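Local coordinates for dual function macrocyclase-peptidase POPB (Galerina marginata, PDB 5N4B), which cleaves peptide bonds after proline and macrocyclises peptide precursors in the biosynthesis of the amanitin toxins, at residues W98-G103 with K123-V128; W261-D266 with L274-F279; I474-V479 with I522-S527. The protein carries 1 engineered substitution. All blocks are in the same frame, centred on the assembly; numbering follows the deposited sequence.

Interaction 1. Residues W98-G103 with K123-V128; sequences WFYNRG and KGDDNV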
loop_
_atom_site.group_PDB
_atom_site.type_symbol
_atom_site.label_atom_id
_atom_site.label_comp_id
_atom_site.label_asym_id
_atom_site.label_seq_id
_atom_site.Cartn_x
_atom_site.Cartn_y
_atom_site.Cartn_z
ATOM N N TRP A 98 -16.824 -13.700 4.861
ATOM C CA TRP A 98 -15.941 -13.356 3.765
ATOM C C TRP A 98 -16.494 -12.124 3.060
ATOM O O TRP A 98 -17.700 -11.842 3.100
ATOM C CB TRP A 98 -15.803 -14.525 2.753
ATOM C CG TRP A 98 -17.034 -14.834 1.993
ATOM C CD1 TRP A 98 -17.350 -14.393 0.728
ATOM C CD2 TRP A 98 -18.149 -15.632 2.425
ATOM N NE1 TRP A 98 -18.606 -14.855 0.367
ATOM C CE2 TRP A 98 -19.113 -15.612 1.388
ATOM C CE3 TRP A 98 -18.435 -16.334 3.582
ATOM C CZ2 TRP A 98 -20.314 -16.318 1.467
ATOM C CZ3 TRP A 98 -19.635 -17.030 3.654
ATOM C CH2 TRP A 98 -20.556 -16.991 2.622
ATOM N N PHE A 99 -15.612 -11.410 2.370
ATOM C CA PHE A 99 -16.032 -10.265 1.553
ATOM C C PHE A 99 -16.359 -10.707 0.138
ATOM O O PHE A 99 -15.721 -11.587 -0.435
ATOM C CB PHE A 99 -14.940 -9.177 1.510
ATOM C CG PHE A 99 -14.811 -8.431 2.788
ATOM C CD1 PHE A 99 -15.645 -7.363 3.062
ATOM C CD2 PHE A 99 -13.848 -8.797 3.702
ATOM C CE1 PHE A 99 -15.524 -6.673 4.248
ATOM C CE2 PHE A 99 -13.710 -8.081 4.876
ATOM C CZ PHE A 99 -14.560 -7.020 5.139
ATOM N N TYR A 100 -17.379 -10.066 -0.413
ATOM C CA TYR A 100 -17.908 -10.357 -1.739
ATOM C C TYR A 100 -18.273 -9.061 -2.438
ATOM O O TYR A 100 -18.943 -8.219 -1.838
ATOM C CB TYR A 100 -19.158 -11.277 -1.677
ATOM C CG TYR A 100 -19.849 -11.534 -3.005
ATOM C CD1 TYR A 100 -19.188 -12.172 -4.042
ATOM C CD2 TYR A 100 -21.112 -11.089 -3.234
ATOM C CE1 TYR A 100 -19.802 -12.385 -5.251
ATOM C CE2 TYR A 100 -21.746 -11.317 -4.449
ATOM C CZ TYR A 100 -21.049 -11.948 -5.432
ATOM O OH TYR A 100 -21.720 -12.146 -6.632
ATOM N N ASN A 101 -17.808 -8.884 -3.680
ATOM C CA ASN A 101 -18.148 -7.751 -4.539
ATOM C C ASN A 101 -18.818 -8.327 -5.781
ATOM O O ASN A 101 -18.252 -9.191 -6.449
ATOM C CB ASN A 101 -16.874 -6.996 -4.907
ATOM C CG ASN A 101 -17.152 -5.634 -5.478
ATOM O OD1 ASN A 101 -17.931 -5.502 -6.425
ATOM N ND2 ASN A 101 -16.543 -4.605 -4.899
ATOM N N ARG A 102 -20.011 -7.836 -6.091
ATOM C CA ARG A 102 -20.732 -8.287 -7.271
ATOM C C ARG A 102 -19.980 -8.001 -8.559
ATOM O O ARG A 102 -20.247 -8.670 -9.572
ATOM C CB ARG A 102 -22.135 -7.662 -7.322
ATOM C CG ARG A 102 -23.039 -8.143 -6.202
ATOM C CD ARG A 102 -24.270 -7.220 -5.966
ATOM N NE ARG A 102 -25.162 -7.129 -7.120
ATOM C CZ ARG A 102 -26.186 -7.953 -7.328
ATOM N NH1 ARG A 102 -26.500 -8.923 -6.492
ATOM N NH2 ARG A 102 -26.952 -7.762 -8.397
ATOM N N GLY A 103 -19.090 -7.015 -8.554
ATOM C CA GLY A 103 -18.214 -6.727 -9.690
ATOM C C GLY A 103 -17.683 -5.307 -9.688
ATOM O O GLY A 103 -16.476 -5.091 -9.796
ATOM N N LYS A 123 -21.752 -22.908 -5.385
ATOM C CA LYS A 123 -23.182 -22.642 -5.393
ATOM C C LYS A 123 -23.510 -21.159 -5.481
ATOM O O LYS A 123 -24.658 -20.804 -5.762
ATOM C CB LYS A 123 -23.841 -23.242 -4.146
ATOM C CG LYS A 123 -23.818 -24.773 -4.147
ATOM C CD LYS A 123 -24.375 -25.324 -2.838
ATOM C CE LYS A 123 -24.496 -26.837 -2.897
ATOM N NZ LYS A 123 -23.882 -27.481 -1.703
ATOM N N GLY A 124 -22.540 -20.279 -5.272
ATOM C CA GLY A 124 -22.808 -18.857 -5.349
ATOM C C GLY A 124 -22.919 -18.203 -3.983
ATOM O O GLY A 124 -23.593 -18.690 -3.065
ATOM N N ASP A 125 -22.243 -17.058 -3.853
ATOM C CA ASP A 125 -22.145 -16.364 -2.576
ATOM C C ASP A 125 -23.512 -16.087 -1.936
ATOM O O ASP A 125 -23.680 -16.278 -0.731
ATOM C CB ASP A 125 -21.375 -15.071 -2.770
ATOM C CG ASP A 125 -19.963 -15.337 -3.205
ATOM O OD1 ASP A 125 -19.758 -15.724 -4.388
ATOM O OD2 ASP A 125 -19.045 -15.237 -2.342
ATOM N N ASP A 126 -24.487 -15.612 -2.723
ATOM C CA ASP A 126 -25.825 -15.332 -2.190
ATOM C C ASP A 126 -26.636 -16.573 -1.884
ATOM O O ASP A 126 -27.641 -16.485 -1.178
ATOM C CB ASP A 126 -26.616 -14.476 -3.158
ATOM C CG ASP A 126 -26.232 -13.057 -3.059
ATOM O OD1 ASP A 126 -26.315 -12.500 -1.934
ATOM O OD2 ASP A 126 -25.835 -12.497 -4.094
ATOM N N ASN A 127 -26.254 -17.700 -2.412
ATOM C CA ASN A 127 -26.914 -18.938 -2.065
ATOM C C ASN A 127 -26.342 -19.595 -0.835
ATOM O O ASN A 127 -27.025 -20.429 -0.231
ATOM C CB ASN A 127 -26.823 -19.901 -3.233
ATOM C CG ASN A 127 -27.724 -19.484 -4.395
ATOM O OD1 ASN A 127 -28.844 -19.034 -4.184
ATOM N ND2 ASN A 127 -27.214 -19.596 -5.612
ATOM N N VAL A 128 -25.099 -19.272 -0.451
ATOM C CA VAL A 128 -24.481 -19.896 0.713
ATOM C C VAL A 128 -24.287 -18.926 1.877
ATOM O O VAL A 128 -23.901 -19.360 2.981
ATOM C CB VAL A 128 -23.140 -20.578 0.378
ATOM C CG1 VAL A 128 -23.285 -21.673 -0.703
ATOM C CG2 VAL A 128 -22.094 -19.551 -0.027
HETATM O O HOH W 1 -21.136 -15.284 -6.786
HETATM O O HOH W 2 -24.488 -12.205 -6.541
HETATM O O HOH W 3 -25.286 -10.144 -4.447
#
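D125 is held between two aromatic side chains of strand 96-101: its carboxylate lies flat over one face of the Y100 ring, and one of its oxygens takes the indole N-H of W98. This is the tight part of the contact. D125 CB sits over the middle of the phenol ring, 3.8 Å from its centroid in a CH-pi contact, while CG lies over the same face, 3.4 Å from Y100 CD1, with ring and carboxylate planes only 15° apart. With Y100 CG swung anti to the backbone N (chi1 175°), the phenol ring reaches across to the short helix 125-128 and offers it a face. W98 NE1 donates to D125 OD2 at 2.8 Å; the bond is bent (140° at the hydrogen) and uses the anti lone pair of the oxygen. The other oxygen, OD1, forms a salt bridge with R447, so both oxygens of the carboxylate are gripped and its rotation is probably restricted. Beyond D125, V128 CG2 touches W98 CZ2 at 4.0 Å.

Toward solvent the contact loosens into water. One water links Y100 OH to D125 OD1, and a second links the same hydroxyl to D126 OD2. R102 NH1 stays 4.4 Å from D126 OD2, too far for a salt bridge, while D126 OD1 is hydrogen-bonded to Y111 OH. The arrangement belongs to a blade of the N-terminal beta-propeller of the prolyl oligopeptidase family: a helical turn just before the outermost strand 129-133 packs back, chiefly through one buried aspartate, on the aromatic side chains of the blade's second strand.

Interaction 2. Residues W261-D266 with L274-F279; sequences WIYGAD and LYLYQF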
loop_
_atom_site.group_PDB
_atom_site.type_symbol
_atom_site.label_atom_id
_atom_site.label_comp_id
_atom_site.label_asym_id
_atom_site.label_seq_id
_atom_site.Cartn_x
_atom_site.Cartn_y
_atom_site.Cartn_z
ATOM N N TRP A 261 6.931 9.578 17.613
ATOM C CA TRP A 261 6.921 8.115 17.588
ATOM C C TRP A 261 5.473 7.617 17.537
ATOM O O TRP A 261 4.561 8.234 18.080
ATOM C CB TRP A 261 7.611 7.537 18.807
ATOM C CG TRP A 261 9.073 7.816 18.913
ATOM C CD1 TRP A 261 9.806 8.693 18.168
ATOM C CD2 TRP A 261 9.963 7.228 19.850
ATOM N NE1 TRP A 261 11.123 8.660 18.595
ATOM C CE2 TRP A 261 11.235 7.767 19.623
ATOM C CE3 TRP A 261 9.803 6.296 20.865
ATOM C CZ2 TRP A 261 12.342 7.408 20.384
ATOM C CZ3 TRP A 261 10.922 5.905 21.618
ATOM C CH2 TRP A 261 12.163 6.484 21.385
ATOM N N ILE A 262 5.267 6.482 16.889
ATOM C CA ILE A 262 3.979 5.806 16.825
ATOM C C ILE A 262 4.120 4.373 17.348
ATOM O O ILE A 262 5.235 3.863 17.557
ATOM C CB ILE A 262 3.326 5.874 15.436
ATOM C CG1 ILE A 262 4.160 5.124 14.401
ATOM C CG2 ILE A 262 3.112 7.356 15.066
ATOM C CD1 ILE A 262 3.364 4.872 13.072
ATOM N N TYR A 263 2.971 3.732 17.537
ATOM C CA TYR A 263 2.841 2.552 18.359
ATOM C C TYR A 263 2.016 1.480 17.647
ATOM O O TYR A 263 1.144 1.771 16.834
ATOM C CB TYR A 263 2.221 2.862 19.741
ATOM C CG TYR A 263 3.006 3.959 20.384
ATOM C CD1 TYR A 263 4.305 3.734 20.795
ATOM C CD2 TYR A 263 2.511 5.262 20.445
ATOM C CE1 TYR A 263 5.066 4.764 21.286
ATOM C CE2 TYR A 263 3.290 6.301 20.956
ATOM C CZ TYR A 263 4.560 6.022 21.359
ATOM O OH TYR A 263 5.370 7.012 21.832
ATOM N N GLY A 264 2.333 0.242 17.944
ATOM C CA GLY A 264 1.502 -0.886 17.575
ATOM C C GLY A 264 1.452 -1.875 18.723
ATOM O O GLY A 264 2.205 -1.764 19.688
ATOM N N ALA A 265 0.558 -2.846 18.620
ATOM C CA ALA A 265 0.349 -3.831 19.660
ATOM C C ALA A 265 0.005 -5.172 19.083
ATOM O O ALA A 265 -0.299 -5.324 17.896
ATOM C CB ALA A 265 -0.759 -3.395 20.632
ATOM N N ASP A 266 0.152 -6.176 19.946
ATOM C CA ASP A 266 -0.312 -7.534 19.653
ATOM C C ASP A 266 -0.626 -8.212 20.983
ATOM O O ASP A 266 -0.104 -7.817 22.032
ATOM C CB ASP A 266 0.752 -8.359 18.907
ATOM C CG ASP A 266 0.603 -8.369 17.355
ATOM O OD1 ASP A 266 -0.521 -8.506 16.831
ATOM O OD2 ASP A 266 1.668 -8.256 16.646
ATOM N N LEU A 274 0.887 -9.103 26.418
ATOM C CA LEU A 274 0.605 -7.936 25.599
ATOM C C LEU A 274 1.938 -7.408 25.090
ATOM O O LEU A 274 2.861 -7.150 25.870
ATOM C CB LEU A 274 -0.093 -6.869 26.442
ATOM C CG LEU A 274 -0.290 -5.487 25.823
ATOM C CD1 LEU A 274 -1.191 -5.569 24.662
ATOM C CD2 LEU A 274 -0.850 -4.544 26.897
ATOM N N TYR A 275 2.015 -7.162 23.801
ATOM C CA TYR A 275 3.213 -6.656 23.180
ATOM C C TYR A 275 3.012 -5.238 22.694
ATOM O O TYR A 275 1.953 -4.904 22.131
ATOM C CB TYR A 275 3.556 -7.532 21.998
ATOM C CG TYR A 275 3.688 -9.011 22.286
ATOM C CD1 TYR A 275 4.811 -9.541 22.942
ATOM C CD2 TYR A 275 2.707 -9.919 21.905
ATOM C CE1 TYR A 275 4.932 -10.883 23.182
ATOM C CE2 TYR A 275 2.862 -11.286 22.144
ATOM C CZ TYR A 275 3.982 -11.740 22.786
ATOM O OH TYR A 275 4.087 -13.094 22.992
ATOM N N LEU A 276 4.043 -4.397 22.893
ATOM C CA LEU A 276 4.049 -3.024 22.403
ATOM C C LEU A 276 5.212 -2.825 21.467
ATOM O O LEU A 276 6.362 -3.111 21.824
ATOM C CB LEU A 276 4.190 -2.050 23.563
ATOM C CG LEU A 276 4.244 -0.548 23.205
ATOM C CD1 LEU A 276 2.914 -0.019 22.784
ATOM C CD2 LEU A 276 4.804 0.263 24.391
ATOM N N TYR A 277 4.903 -2.336 20.283
ATOM C CA TYR A 277 5.893 -1.949 19.303
ATOM C C TYR A 277 5.954 -0.423 19.260
ATOM O O TYR A 277 4.931 0.266 19.411
ATOM C CB TYR A 277 5.507 -2.410 17.906
ATOM C CG TYR A 277 5.191 -3.890 17.758
ATOM C CD1 TYR A 277 6.134 -4.856 17.926
ATOM C CD2 TYR A 277 3.942 -4.284 17.368
ATOM C CE1 TYR A 277 5.818 -6.183 17.779
ATOM C CE2 TYR A 277 3.628 -5.619 17.210
ATOM C CZ TYR A 277 4.580 -6.560 17.398
ATOM O OH TYR A 277 4.274 -7.907 17.180
ATOM N N GLN A 278 7.151 0.121 19.097
ATOM C CA GLN A 278 7.357 1.552 18.889
ATOM C C GLN A 278 8.189 1.812 17.647
ATOM O O GLN A 278 9.186 1.123 17.394
ATOM C CB GLN A 278 8.050 2.221 20.064
ATOM C CG GLN A 278 7.415 1.844 21.418
ATOM C CD GLN A 278 7.967 2.597 22.591
ATOM O OE1 GLN A 278 8.264 3.800 22.513
ATOM N NE2 GLN A 278 8.119 1.884 23.692
ATOM N N PHE A 279 7.779 2.827 16.895
ATOM C CA PHE A 279 8.392 3.200 15.626
ATOM C C PHE A 279 8.725 4.679 15.669
ATOM O O PHE A 279 7.868 5.499 16.036
ATOM C CB PHE A 279 7.459 2.936 14.436
ATOM C CG PHE A 279 6.862 1.552 14.422
ATOM C CD1 PHE A 279 5.666 1.313 15.085
ATOM C CD2 PHE A 279 7.491 0.503 13.772
ATOM C CE1 PHE A 279 5.084 0.023 15.087
ATOM C CE2 PHE A 279 6.919 -0.795 13.806
ATOM C CZ PHE A 279 5.751 -1.016 14.449
#
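With chi1 near -53°, Y277 sets CG anti to its carbonyl carbon, and the ring extends along the sheet past G264 toward D266, whose own chi1 of -95° turns the carboxylate to meet it. The two strands form a beta hairpin, the first two strands of a four-stranded propeller blade. Backbone bonds pair I262 with F279, G264 with Y277 and D266 with Y275, all antiparallel hydrogen-bonded pairs. Glycine at 264 brings no side chain to the face carrying I262, D266, Y275, Y277 and F279, and the Y277 ring passes close by the G264 backbone, CD2 lying 3.7 Å from G264 C. F279, beside it, turns its ring edge to the backbone of 262-264, and its CB meets I262 CG1 at 4.0 Å.

The face carrying Y263, A265, L276 and Q278 is packed differently. The Q278 chain runs along the edge of the Y263 ring, CG standing 3.7 Å from CD1. Its amide oxygen then reaches the W261 indole edge, OE1 to CE3 3.4 Å, with amide and indole planes 57° apart. On the Y277 face, Y277 OH accepts a hydrogen bond from I317 N of the next blade while donating to D266 OD2 at 2.7 Å, on the anti lone pair, the ring plane almost perpendicular to the carboxylate.

Interaction 3. Residues I474-V479 with I522-S527; sequences IPMFIV and IFAVPS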
loop_
_atom_site.group_PDB
_atom_site.type_symbol
_atom_site.label_atom_id
_atom_site.label_comp_id
_atom_site.label_asym_id
_atom_site.label_seq_id
_atom_site.Cartn_x
_atom_site.Cartn_y
_atom_site.Cartn_z
ATOM N N ILE A 474 19.775 -6.162 -11.927
ATOM C CA ILE A 474 18.433 -5.866 -11.429
ATOM C C ILE A 474 17.477 -6.762 -12.199
ATOM O O ILE A 474 17.520 -6.777 -13.438
ATOM C CB ILE A 474 18.028 -4.398 -11.657
ATOM C CG1 ILE A 474 19.082 -3.377 -11.214
ATOM C CG2 ILE A 474 16.692 -4.124 -10.987
ATOM C CD1 ILE A 474 19.338 -3.288 -9.819
ATOM N N PRO A 475 16.558 -7.475 -11.548
ATOM C CA PRO A 475 15.522 -8.210 -12.290
ATOM C C PRO A 475 14.332 -7.323 -12.600
ATOM O O PRO A 475 14.066 -6.331 -11.918
ATOM C CB PRO A 475 15.086 -9.306 -11.305
ATOM C CG PRO A 475 15.249 -8.612 -9.992
ATOM C CD PRO A 475 16.407 -7.652 -10.078
ATOM N N MET A 476 13.628 -7.705 -13.651
ATOM C CA MET A 476 12.474 -6.951 -14.123
ATOM C C MET A 476 11.446 -7.934 -14.667
ATOM O O MET A 476 11.757 -8.758 -15.535
ATOM C CB MET A 476 12.873 -5.997 -15.233
ATOM C CG MET A 476 11.710 -5.239 -15.862
ATOM S SD MET A 476 12.188 -3.724 -16.756
ATOM C CE MET A 476 13.493 -4.299 -17.832
ATOM N N PHE A 477 10.193 -7.782 -14.239
ATOM C CA PHE A 477 9.101 -8.544 -14.841
ATOM C C PHE A 477 8.644 -7.875 -16.127
ATOM O O PHE A 477 8.557 -6.646 -16.204
ATOM C CB PHE A 477 7.909 -8.598 -13.902
ATOM C CG PHE A 477 8.153 -9.336 -12.625
ATOM C CD1 PHE A 477 8.413 -10.698 -12.630
ATOM C CD2 PHE A 477 8.092 -8.680 -11.416
ATOM C CE1 PHE A 477 8.600 -11.382 -11.421
ATOM C CE2 PHE A 477 8.256 -9.400 -10.191
ATOM C CZ PHE A 477 8.507 -10.719 -10.228
ATOM N N ILE A 478 8.401 -8.694 -17.156
ATOM C CA ILE A 478 7.845 -8.224 -18.423
ATOM C C ILE A 478 6.580 -9.024 -18.677
ATOM O O ILE A 478 6.626 -10.262 -18.719
ATOM C CB ILE A 478 8.844 -8.363 -19.585
ATOM C CG1 ILE A 478 10.055 -7.452 -19.298
ATOM C CG2 ILE A 478 8.191 -7.949 -20.858
ATOM C CD1 ILE A 478 11.151 -7.416 -20.416
ATOM N N VAL A 479 5.464 -8.328 -18.871
ATOM C CA VAL A 479 4.169 -8.945 -19.128
ATOM C C VAL A 479 3.722 -8.578 -20.532
ATOM O O VAL A 479 3.818 -7.407 -20.935
ATOM C CB VAL A 479 3.101 -8.513 -18.103
ATOM C CG1 VAL A 479 1.822 -9.296 -18.316
ATOM C CG2 VAL A 479 3.633 -8.699 -16.691
ATOM N N ILE A 522 3.595 -3.845 -23.789
ATOM C CA ILE A 522 4.130 -4.675 -22.714
ATOM C C ILE A 522 4.104 -3.864 -21.413
ATOM O O ILE A 522 4.056 -2.624 -21.430
ATOM C CB ILE A 522 5.536 -5.190 -23.034
ATOM C CG1 ILE A 522 6.576 -4.075 -22.995
ATOM C CG2 ILE A 522 5.564 -5.939 -24.364
ATOM C CD1 ILE A 522 7.991 -4.529 -23.227
ATOM N N PHE A 523 4.075 -4.578 -20.270
ATOM C CA PHE A 523 4.127 -3.976 -18.940
ATOM C C PHE A 523 5.413 -4.445 -18.277
ATOM O O PHE A 523 5.701 -5.633 -18.234
ATOM C CB PHE A 523 2.930 -4.444 -18.126
ATOM C CG PHE A 523 2.752 -3.837 -16.784
ATOM C CD1 PHE A 523 2.607 -2.473 -16.650
ATOM C CD2 PHE A 523 2.643 -4.646 -15.679
ATOM C CE1 PHE A 523 2.394 -1.890 -15.408
ATOM C CE2 PHE A 523 2.460 -4.052 -14.422
ATOM C CZ PHE A 523 2.345 -2.706 -14.305
ATOM N N ALA A 524 6.182 -3.508 -17.747
ATOM C CA ALA A 524 7.501 -3.776 -17.206
ATOM C C ALA A 524 7.557 -3.303 -15.768
ATOM O O ALA A 524 7.201 -2.160 -15.475
ATOM C CB ALA A 524 8.569 -3.064 -18.028
ATOM N N VAL A 525 8.084 -4.149 -14.883
ATOM C CA VAL A 525 8.144 -3.853 -13.442
ATOM C C VAL A 525 9.538 -4.158 -12.929
ATOM O O VAL A 525 9.820 -5.299 -12.524
ATOM C CB VAL A 525 7.105 -4.654 -12.656
ATOM C CG1 VAL A 525 7.083 -4.226 -11.201
ATOM C CG2 VAL A 525 5.702 -4.485 -13.260
ATOM N N PRO A 526 10.464 -3.210 -13.009
ATOM C CA PRO A 526 11.835 -3.449 -12.540
ATOM C C PRO A 526 11.901 -3.399 -11.026
ATOM O O PRO A 526 11.340 -2.513 -10.371
ATOM C CB PRO A 526 12.634 -2.312 -13.172
ATOM C CG PRO A 526 11.634 -1.203 -13.334
ATOM C CD PRO A 526 10.330 -1.888 -13.646
ATOM N N SER A 527 12.661 -4.333 -10.450
ATOM C CA SER A 527 12.810 -4.443 -9.008
ATOM C C SER A 527 13.951 -3.539 -8.531
ATOM O O SER A 527 14.946 -3.993 -7.981
ATOM C CB SER A 527 13.091 -5.889 -8.616
ATOM O OG SER A 527 12.133 -6.792 -9.185
#
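M476 and P526 lie side by side where strand 473-481 runs antiparallel to strand 522-526, in the eight-stranded mixed sheet of the alpha/beta-hydrolase domain. The pairing ties the antiparallel hairpin 459-467/473-481 at one margin to the parallel run of strands, of which 522-526 is the first across the sheet. Five backbone bonds join the segments, between F477 and V525 and between V479 and F523 in both directions, and from S527 N to P475 O. Between the bonded pairs, M476 and P526 meet as a non-hydrogen-bonded pair, their CA atoms 3.9 Å apart.

The methionine side chain makes the most of this close approach. M476 CB stands 3.8 Å from P526 CA. CG, carried anti to the backbone N (chi1 176°), moves along the proline and comes 3.7 Å from P526 N. The sulphur then settles between two neighbours, SD being 3.9 Å from P526 CB and equally far from A524 CB. Past it, the chain bends at chi3, and the side chain meets F560 and L561 of helix 548-563, which covers this face. I478 continues the same face, its CG2 touching I522 CD1.

The other face of the sheet carries F477, V525, V479 and F523. F477 and V525 approach at CB, while the F477 ring packs edge-to-face with F424; V525 also packs on an aromatic side chain of the bound peptide. V479 CB lies 4.1 Å from F523 CB, and V479 CG2 comes to the edge of the phenyl ring. At the opposite end of the pairing, P475 CG rests 3.7 Å from S527 OG.

Overall arrangement
The three contacts follow one another along the chain. Interactions 1 and 2 both belong to the N-terminal propeller, in different blades, with centres 36 Å apart and nearest atoms about 18 Å apart. Interaction 3 belongs to the hydrolase domain, on the opposite side of the chain's centre from interaction 2, nearest atoms about 23 Å away; from interaction 1 the nearest atoms are about 19 Å away. None touches another. Interaction 2 comes nearest the charge relay, the I262 side chain being about 10 Å from that of H699. The bound peptide is touched by interactions 1 and 3: F99 and N101 of the former and V525 of the latter pack against it, from propeller and hydrolase domain respectively.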